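PDB 3MD1: nuclear and cytoplasmic polyadenylated RNA-binding protein PUB1 from Saccharomyces cerevisiae, which binds polyadenylated RNA with a preference for poly(U), and may accompany messenger RNA from the nucleus to the cytoplasm. Local coordinates for residues A[22-34]-A[45-59]. Residues are numbered along the deposited sequence; the frame is centred on the assembly and turned at random. Where two conformers were deposited one is given.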
ATOM      1  N   PHE A  22       1.223  -0.813  -7.952  1.00 14.07           N
ATOM      2  CA  PHE A  22       1.001  -2.247  -7.676  1.00 14.07           C
ATOM      3  C   PHE A  22       0.132  -3.030  -8.670  1.00 14.77           C
ATOM      4  O   PHE A  22       0.104  -4.265  -8.603  1.00 13.98           O
ATOM      5  CB  PHE A  22       0.456  -2.437  -6.250  1.00 13.87           C
ATOM      6  CG  PHE A  22       1.449  -2.099  -5.170  1.00 12.11           C
ATOM      7  CD1 PHE A  22       1.574  -0.789  -4.710  1.00 11.26           C
ATOM      8  CD2 PHE A  22       2.256  -3.094  -4.606  1.00 10.37           C
ATOM      9  CE1 PHE A  22       2.490  -0.461  -3.704  1.00  9.45           C
ATOM     10  CE2 PHE A  22       3.179  -2.779  -3.610  1.00 10.25           C
ATOM     11  CZ  PHE A  22       3.293  -1.454  -3.150  1.00  9.49           C
ATOM     12  N   LYS A  23      -0.571  -2.298  -9.548  1.00 15.02           N
ATOM     13  CA  LYS A  23      -1.562  -2.796 -10.532  1.00 16.95           C
ATOM     14  C   LYS A  23      -1.186  -4.091 -11.258  1.00 16.83           C
ATOM     15  O   LYS A  23      -2.034  -4.960 -11.503  1.00 17.32           O
ATOM     16  CB  LYS A  23      -1.783  -1.726 -11.622  1.00 17.27           C
ATOM     17  CG  LYS A  23      -3.046  -0.907 -11.510  1.00 19.71           C
ATOM     18  CD  LYS A  23      -3.619  -0.566 -12.889  1.00 21.20           C
ATOM     19  CE  LYS A  23      -3.080   0.739 -13.483  1.00 22.37           C
ATOM     20  NZ  LYS A  23      -1.714   0.612 -14.064  1.00 22.17           N
ATOM     21  N   ASP A  24       0.083  -4.207 -11.622  1.00 17.28           N
ATOM     22  CA  ASP A  24       0.512  -5.268 -12.526  1.00 17.32           C
ATOM     23  C   ASP A  24       1.102  -6.505 -11.851  1.00 16.97           C
ATOM     24  O   ASP A  24       1.486  -7.467 -12.516  1.00 16.97           O
ATOM     25  CB  ASP A  24       1.458  -4.695 -13.581  1.00 17.92           C
ATOM     26  CG  ASP A  24       0.796  -3.621 -14.432  1.00 19.06           C
ATOM     27  OD1 ASP A  24      -0.321  -3.857 -14.948  1.00 20.69           O
ATOM     28  OD2 ASP A  24       1.389  -2.533 -14.583  1.00 20.01           O
ATOM     29  N   PHE A  25       1.166  -6.495 -10.526  1.00 16.52           N
ATOM     30  CA  PHE A  25       1.646  -7.661  -9.811  1.00 16.15           C
ATOM     31  C   PHE A  25       0.633  -8.790  -9.879  1.00 16.91           C
ATOM     32  O   PHE A  25      -0.577  -8.532  -9.785  1.00 17.02           O
ATOM     33  CB  PHE A  25       1.957  -7.310  -8.360  1.00 15.87           C
ATOM     34  CG  PHE A  25       3.258  -6.590  -8.195  1.00 14.48           C
ATOM     35  CD1 PHE A  25       4.453  -7.297  -8.140  1.00 14.19           C
ATOM     36  CD2 PHE A  25       3.299  -5.201  -8.091  1.00 13.76           C
ATOM     37  CE1 PHE A  25       5.670  -6.629  -8.006  1.00 13.51           C
ATOM     38  CE2 PHE A  25       4.514  -4.533  -7.933  1.00 13.08           C
ATOM     39  CZ  PHE A  25       5.704  -5.255  -7.901  1.00 12.86           C
ATOM     40  N   PRO A  26       1.117 -10.039 -10.022  1.00 16.93           N
ATOM     41  CA  PRO A  26       0.218 -11.201 -10.037  1.00 17.15           C
ATOM     42  C   PRO A  26      -0.750 -11.196  -8.861  1.00 17.04           C
ATOM     43  O   PRO A  26      -0.349 -10.928  -7.720  1.00 17.07           O
ATOM     44  CB  PRO A  26       1.179 -12.387  -9.922  1.00 17.38           C
ATOM     45  CG  PRO A  26       2.428 -11.903 -10.552  1.00 17.60           C
ATOM     46  CD  PRO A  26       2.518 -10.430 -10.285  1.00 16.88           C
ATOM     47  N   SER A  27      -2.019 -11.466  -9.163  1.00 17.14           N
ATOM     48  CA  SER A  27      -3.088 -11.580  -8.160  1.00 16.96           C
ATOM     49  C   SER A  27      -3.591 -10.282  -7.516  1.00 16.39           C
ATOM     50  O   SER A  27      -4.433 -10.338  -6.622  1.00 15.83           O
ATOM     51  CB  SER A  27      -2.737 -12.622  -7.087  1.00 17.29           C
ATOM     52  OG  SER A  27      -2.617 -13.904  -7.687  1.00 18.87           O
ATOM     53  N   TYR A  28      -3.084  -9.136  -7.971  1.00 15.28           N
ATOM     54  CA  TYR A  28      -3.545  -7.823  -7.499  1.00 15.19           C
ATOM     55  C   TYR A  28      -5.049  -7.666  -7.687  1.00 14.95           C
ATOM     56  O   TYR A  28      -5.599  -8.027  -8.739  1.00 14.91           O
ATOM     57  CB  TYR A  28      -2.811  -6.701  -8.246  1.00 15.13           C
ATOM     58  CG  TYR A  28      -3.408  -5.312  -8.072  1.00 14.63           C
ATOM     59  CD1 TYR A  28      -2.996  -4.481  -7.024  1.00 14.13           C
ATOM     60  CD2 TYR A  28      -4.377  -4.825  -8.957  1.00 14.08           C
ATOM     61  CE1 TYR A  28      -3.536  -3.205  -6.866  1.00 15.16           C
ATOM     62  CE2 TYR A  28      -4.921  -3.550  -8.807  1.00 15.40           C
ATOM     63  CZ  TYR A  28      -4.492  -2.748  -7.766  1.00 15.01           C
ATOM     64  OH  TYR A  28      -5.013  -1.496  -7.609  1.00 16.27           O
ATOM     65  N   LEU A  29      -5.697  -7.112  -6.667  1.00 14.56           N
ATOM     66  CA  LEU A  29      -7.131  -6.850  -6.686  1.00 14.63           C
ATOM     67  C   LEU A  29      -7.450  -5.366  -6.636  1.00 14.67           C
ATOM     68  O   LEU A  29      -8.265  -4.873  -7.430  1.00 15.61           O
ATOM     69  CB  LEU A  29      -7.816  -7.552  -5.512  1.00 14.55           C
ATOM     70  CG  LEU A  29      -8.013  -9.063  -5.592  1.00 14.56           C
ATOM     71  CD1 LEU A  29      -8.468  -9.590  -4.236  1.00 14.42           C
ATOM     72  CD2 LEU A  29      -9.035  -9.420  -6.684  1.00 12.57           C
ATOM     73  N   SER A  30      -6.835  -4.662  -5.686  1.00 13.95           N
ATOM     74  CA  SER A  30      -7.224  -3.288  -5.373  1.00 13.85           C
ATOM     75  C   SER A  30      -6.184  -2.569  -4.520  1.00 12.98           C
ATOM     76  O   SER A  30      -5.310  -3.203  -3.924  1.00 12.62           O
ATOM     77  CB  SER A  30      -8.567  -3.298  -4.630  1.00 13.90           C
ATOM     78  OG  SER A  30      -8.489  -4.150  -3.496  1.00 17.10           O
ATOM     79  N   GLY A  31      -6.280  -1.243  -4.470  1.00 12.44           N
ATOM     80  CA  GLY A  31      -5.459  -0.429  -3.562  1.00 12.22           C
ATOM     81  C   GLY A  31      -6.190   0.808  -3.063  1.00 11.60           C
ATOM     82  O   GLY A  31      -7.001   1.383  -3.792  1.00 12.34           O
ATOM     83  N   HIS A  32      -5.918   1.212  -1.819  1.00 11.05           N
ATOM     84  CA  HIS A  32      -6.547   2.408  -1.216  1.00 10.65           C
ATOM     85  C   HIS A  32      -5.579   3.177  -0.336  1.00 10.80           C
ATOM     86  O   HIS A  32      -4.887   2.588   0.503  1.00 10.51           O
ATOM     87  CB  HIS A  32      -7.739   2.035  -0.323  1.00 10.71           C
ATOM     88  CG  HIS A  32      -8.861   1.376  -1.041  1.00 11.24           C
ATOM     89  ND1 HIS A  32      -8.985   0.006  -1.125  1.00 12.43           N
ATOM     90  CD2 HIS A  32      -9.924   1.895  -1.694  1.00 12.90           C
ATOM     91  CE1 HIS A  32     -10.074  -0.290  -1.811  1.00 10.69           C
ATOM     92  NE2 HIS A  32     -10.667   0.837  -2.159  1.00 14.46           N
ATOM     93  N   VAL A  33      -5.556   4.496  -0.499  1.00 10.37           N
ATOM     94  CA  VAL A  33      -4.820   5.353   0.416  1.00 10.27           C
ATOM     95  C   VAL A  33      -5.755   5.764   1.539  1.00 10.59           C
ATOM     96  O   VAL A  33      -6.871   6.225   1.277  1.00 10.32           O
ATOM     97  CB  VAL A  33      -4.268   6.625  -0.281  1.00 10.41           C
ATOM     98  CG1 VAL A  33      -3.625   7.552   0.726  1.00 11.26           C
ATOM     99  CG2 VAL A  33      -3.268   6.263  -1.350  1.00 10.97           C
ATOM    100  N   MET A  34      -5.306   5.597   2.781  1.00 10.21           N
ATOM    101  CA  MET A  34      -6.078   6.027   3.951  1.00 10.68           C
ATOM    102  C   MET A  34      -6.007   7.520   4.191  1.00 10.49           C
ATOM    103  O   MET A  34      -4.952   8.144   4.092  1.00 10.71           O
ATOM    104  CB  MET A  34      -5.632   5.289   5.212  1.00 10.92           C
ATOM    105  CG  MET A  34      -5.704   3.801   5.072  1.00 12.59           C
ATOM    106  SD  MET A  34      -7.344   3.309   4.557  1.00 18.16           S
ATOM    107  CE  MET A  34      -8.226   3.622   6.075  1.00 13.44           C
ATOM    108  N   TYR A  45      -0.427   6.320   4.623  1.00  5.14           N
ATOM    109  CA  TYR A  45      -0.364   4.879   4.421  1.00  5.56           C
ATOM    110  C   TYR A  45      -1.591   4.415   3.690  1.00  4.80           C
ATOM    111  O   TYR A  45      -2.558   5.163   3.553  1.00  4.38           O
ATOM    112  CB  TYR A  45      -0.158   4.103   5.739  1.00  5.53           C
ATOM    113  CG  TYR A  45      -1.199   4.341   6.810  1.00  5.82           C
ATOM    114  CD1 TYR A  45      -0.946   5.223   7.858  1.00  6.04           C
ATOM    115  CD2 TYR A  45      -2.398   3.651   6.805  1.00  6.79           C
ATOM    116  CE1 TYR A  45      -1.865   5.440   8.858  1.00  7.21           C
ATOM    117  CE2 TYR A  45      -3.348   3.852   7.830  1.00  6.03           C
ATOM    118  CZ  TYR A  45      -3.066   4.748   8.844  1.00  6.06           C
ATOM    119  OH  TYR A  45      -3.973   4.970   9.852  1.00  8.93           O
ATOM    120  N   GLY A  46      -1.528   3.182   3.205  1.00  4.38           N
ATOM    121  CA  GLY A  46      -2.597   2.627   2.400  1.00  4.37           C
ATOM    122  C   GLY A  46      -2.570   1.111   2.446  1.00  5.19           C
ATOM    123  O   GLY A  46      -1.741   0.519   3.125  1.00  5.44           O
ATOM    124  N   PHE A  47      -3.470   0.494   1.697  1.00  5.52           N
ATOM    125  CA  PHE A  47      -3.558  -0.959   1.602  1.00  6.22           C
ATOM    126  C   PHE A  47      -3.585  -1.417   0.152  1.00  6.87           C
ATOM    127  O   PHE A  47      -4.148  -0.726  -0.712  1.00  7.85           O
ATOM    128  CB  PHE A  47      -4.845  -1.463   2.269  1.00  6.31           C
ATOM    129  CG  PHE A  47      -4.914  -1.198   3.731  1.00  6.57           C
ATOM    130  CD1 PHE A  47      -4.275  -2.036   4.631  1.00  6.86           C
ATOM    131  CD2 PHE A  47      -5.641  -0.112   4.213  1.00  6.20           C
ATOM    132  CE1 PHE A  47      -4.337  -1.788   6.004  1.00  7.45           C
ATOM    133  CE2 PHE A  47      -5.705   0.145   5.572  1.00  6.73           C
ATOM    134  CZ  PHE A  47      -5.052  -0.694   6.471  1.00  7.58           C
ATOM    135  N   VAL A  48      -3.006  -2.598  -0.095  1.00  7.91           N
ATOM    136  CA  VAL A  48      -3.063  -3.283  -1.398  1.00  8.49           C
ATOM    137  C   VAL A  48      -3.496  -4.748  -1.183  1.00  9.22           C
ATOM    138  O   VAL A  48      -2.931  -5.443  -0.335  1.00  9.69           O
ATOM    139  CB  VAL A  48      -1.711  -3.208  -2.142  1.00  8.88           C
ATOM    140  CG1 VAL A  48      -1.817  -3.931  -3.482  1.00  8.63           C
ATOM    141  CG2 VAL A  48      -1.326  -1.755  -2.381  1.00  7.76           C
ATOM    142  N   SER A  49      -4.502  -5.191  -1.943  0.50  9.98           N
ATOM    143  CA  SER A  49      -5.125  -6.506  -1.770  0.50 10.76           C
ATOM    144  C   SER A  49      -4.758  -7.471  -2.897  0.50 11.15           C
ATOM    145  O   SER A  49      -4.584  -7.053  -4.040  0.50 11.43           O
ATOM    146  CB  SER A  49      -6.653  -6.363  -1.706  0.50 10.87           C
ATOM    147  OG  SER A  49      -7.277  -7.598  -1.392  0.50 12.48           O
ATOM    148  N   PHE A  50      -4.657  -8.759  -2.556  1.00 11.30           N
ATOM    149  CA  PHE A  50      -4.315  -9.829  -3.510  1.00 12.07           C
ATOM    150  C   PHE A  50      -5.179 -11.076  -3.298  1.00 13.30           C
ATOM    151  O   PHE A  50      -5.660 -11.328  -2.183  1.00 12.94           O
ATOM    152  CB  PHE A  50      -2.840 -10.237  -3.362  1.00 11.76           C
ATOM    153  CG  PHE A  50      -1.857  -9.137  -3.680  1.00 11.15           C
ATOM    154  CD1 PHE A  50      -1.544  -8.160  -2.736  1.00 13.13           C
ATOM    155  CD2 PHE A  50      -1.221  -9.094  -4.918  1.00 11.96           C
ATOM    156  CE1 PHE A  50      -0.641  -7.143  -3.041  1.00 10.37           C
ATOM    157  CE2 PHE A  50      -0.303  -8.085  -5.222  1.00 10.84           C
ATOM    158  CZ  PHE A  50      -0.020  -7.109  -4.283  1.00 12.28           C
ATOM    159  N   THR A  51      -5.348 -11.882  -4.350  1.00 14.45           N
ATOM    160  CA  THR A  51      -6.090 -13.155  -4.211  1.00 15.86           C
ATOM    161  C   THR A  51      -5.244 -14.249  -3.555  1.00 16.50           C
ATOM    162  O   THR A  51      -5.779 -15.190  -2.955  1.00 17.19           O
ATOM    163  CB  THR A  51      -6.637 -13.699  -5.561  1.00 15.88           C
ATOM    164  OG1 THR A  51      -5.553 -14.103  -6.404  1.00 18.20           O
ATOM    165  CG2 THR A  51      -7.494 -12.675  -6.279  1.00 15.86           C
ATOM    166  N   SER A  52      -3.924 -14.103  -3.662  1.00 16.86           N
ATOM    167  CA  SER A  52      -2.970 -15.156  -3.332  1.00 17.73           C
ATOM    168  C   SER A  52      -1.932 -14.688  -2.311  1.00 17.45           C
ATOM    169  O   SER A  52      -1.352 -13.609  -2.459  1.00 17.87           O
ATOM    170  CB  SER A  52      -2.261 -15.612  -4.608  1.00 17.90           C
ATOM    171  OG  SER A  52      -1.032 -16.261  -4.317  1.00 19.37           O
ATOM    172  N   GLN A  53      -1.695 -15.512  -1.291  1.00 17.19           N
ATOM    173  CA  GLN A  53      -0.714 -15.184  -0.255  1.00 16.66           C
ATOM    174  C   GLN A  53       0.708 -15.091  -0.807  1.00 16.46           C
ATOM    175  O   GLN A  53       1.428 -14.127  -0.518  1.00 15.96           O
ATOM    176  CB  GLN A  53      -0.761 -16.184   0.902  1.00 16.92           C
ATOM    177  CG  GLN A  53       0.114 -15.780   2.091  1.00 18.25           C
ATOM    178  CD  GLN A  53       0.171 -16.839   3.167  1.00 19.78           C
ATOM    179  OE1 GLN A  53      -0.659 -17.750   3.207  1.00 19.46           O
ATOM    180  NE2 GLN A  53       1.153 -16.729   4.048  1.00 19.72           N
ATOM    181  N   ASP A  54       1.108 -16.090  -1.595  1.00 15.96           N
ATOM    182  CA  ASP A  54       2.453 -16.110  -2.163  1.00 15.78           C
ATOM    183  C   ASP A  54       2.702 -14.884  -3.039  1.00 14.99           C
ATOM    184  O   ASP A  54       3.789 -14.304  -3.007  1.00 14.94           O
ATOM    185  CB  ASP A  54       2.701 -17.404  -2.954  1.00 16.08           C
ATOM    186  CG  ASP A  54       2.845 -18.628  -2.057  1.00 18.10           C
ATOM    187  OD1 ASP A  54       2.960 -18.474  -0.818  1.00 20.64           O
ATOM    188  OD2 ASP A  54       2.843 -19.754  -2.600  1.00 18.88           O
ATOM    189  N   ASP A  55       1.681 -14.491  -3.802  1.00 14.37           N
ATOM    190  CA  ASP A  55       1.757 -13.317  -4.671  1.00 13.31           C
ATOM    191  C   ASP A  55       1.790 -11.993  -3.888  1.00 12.71           C
ATOM    192  O   ASP A  55       2.530 -11.070  -4.245  1.00 12.10           O
ATOM    193  CB  ASP A  55       0.602 -13.335  -5.680  1.00 13.58           C
ATOM    194  CG  ASP A  55       0.790 -14.385  -6.776  1.00 13.85           C
ATOM    195  OD1 ASP A  55       1.946 -14.721  -7.101  1.00 15.39           O
ATOM    196  OD2 ASP A  55      -0.218 -14.870  -7.328  1.00 16.90           O
ATOM    197  N   ALA A  56       1.009 -11.899  -2.814  1.00 12.15           N
ATOM    198  CA  ALA A  56       1.104 -10.742  -1.925  1.00 11.25           C
ATOM    199  C   ALA A  56       2.505 -10.664  -1.293  1.00 10.40           C
ATOM    200  O   ALA A  56       3.112  -9.593  -1.236  1.00  9.30           O
ATOM    201  CB  ALA A  56       0.017 -10.795  -0.850  1.00 11.15           C
ATOM    202  N   GLN A  57       3.014 -11.811  -0.848  1.00 10.00           N
ATOM    203  CA  GLN A  57       4.359 -11.898  -0.273  1.00  9.00           C
ATOM    204  C   GLN A  57       5.420 -11.419  -1.262  1.00  8.57           C
ATOM    205  O   GLN A  57       6.286 -10.629  -0.913  1.00  8.14           O
ATOM    206  CB  GLN A  57       4.669 -13.337   0.183  1.00  9.51           C
ATOM    207  CG  GLN A  57       6.069 -13.517   0.822  1.00 10.60           C
ATOM    208  CD  GLN A  57       6.162 -12.951   2.230  1.00 12.91           C
ATOM    209  OE1 GLN A  57       5.370 -13.299   3.114  1.00 14.45           O
ATOM    210  NE2 GLN A  57       7.141 -12.078   2.454  1.00 13.77           N
ATOM    211  N   ASN A  58       5.339 -11.889  -2.503  1.00  7.26           N
ATOM    212  CA  ASN A  58       6.321 -11.478  -3.505  1.00  7.22           C
ATOM    213  C   ASN A  58       6.236  -9.993  -3.870  1.00  6.92           C
ATOM    214  O   ASN A  58       7.259  -9.357  -4.094  1.00  6.59           O
ATOM    215  CB  ASN A  58       6.206 -12.330  -4.765  1.00  7.03           C
ATOM    216  CG  ASN A  58       6.597 -13.777  -4.531  1.00  8.24           C
ATOM    217  OD1 ASN A  58       7.410 -14.088  -3.656  1.00  6.37           O
ATOM    218  ND2 ASN A  58       6.034 -14.670  -5.343  1.00  8.15           N
ATOM    219  N   ALA A  59       5.023  -9.448  -3.927  1.00  6.73           N
ATOM    220  CA  ALA A  59       4.856  -8.032  -4.251  1.00  6.80           C
ATOM    221  C   ALA A  59       5.449  -7.181  -3.136  1.00  6.30           C
ATOM    222  O   ALA A  59       6.152  -6.194  -3.379  1.00  5.43           O
ATOM    223  CB  ALA A  59       3.406  -7.705  -4.464  1.00  7.02           C
TER
HETATM  224  O   HOH W   1       2.276 -10.409  -6.884  1.00 24.42           O
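S27, in the type II turn from F25 to Y28, gives its hydroxyl proton to D55: OG lies 2.6 Å from D55 OD2, on the anti side of the carboxylate and 20° out of its plane. With OG anti to its own carbonyl carbon (chi1 -63°), the serine directs its hydroxyl to the first turn of helix 53-63. The main chain helps here too, since T51 N bonds S27 O at 2.9 Å, and a water bridges P26 O and D55 O. S52, just before the helix, is the N-cap residue; its OG accepts from D55 N at 3.3 Å, which caps the N-terminal end of the helix. An alanine in place of D55 would probably leave the S27 hydroxyl without its acceptor and weaken the tie between the turn and the helix start.

Next to this polar patch F25 packs the turn against the helix. A59 CB sits over one face of the F25 ring, 4.1 Å from its centroid, and F25 CB meets the edge of the F50 ring. Further along, V48 splits its two methyls: CG2 lies over a face of the F22 ring, while CG1 touches the edge of Y28. From there strands 28-34 and 45-50 run antiparallel, H32 and F47 forming a hydrogen-bonded pair with N to O of 2.8 Å each way. On the other face, M34, bent at chi2 and chi3, lays CG against Y45 CE2 (3.6 Å) and brings SD to the edge of the F47 ring, a Met-aromatic contact.

This is an edge pair of the RRM sheet, with strand 2-7 bonded along the far side of 45-50. The chemistry is thus divided: F25 and A59 join turn to helix, V48 meets F22 and Y28, a carboxylate-hydroxyl hydrogen bond ties the turn to the helix start, and F47 stands on the sheet face that RRMs commonly use for RNA.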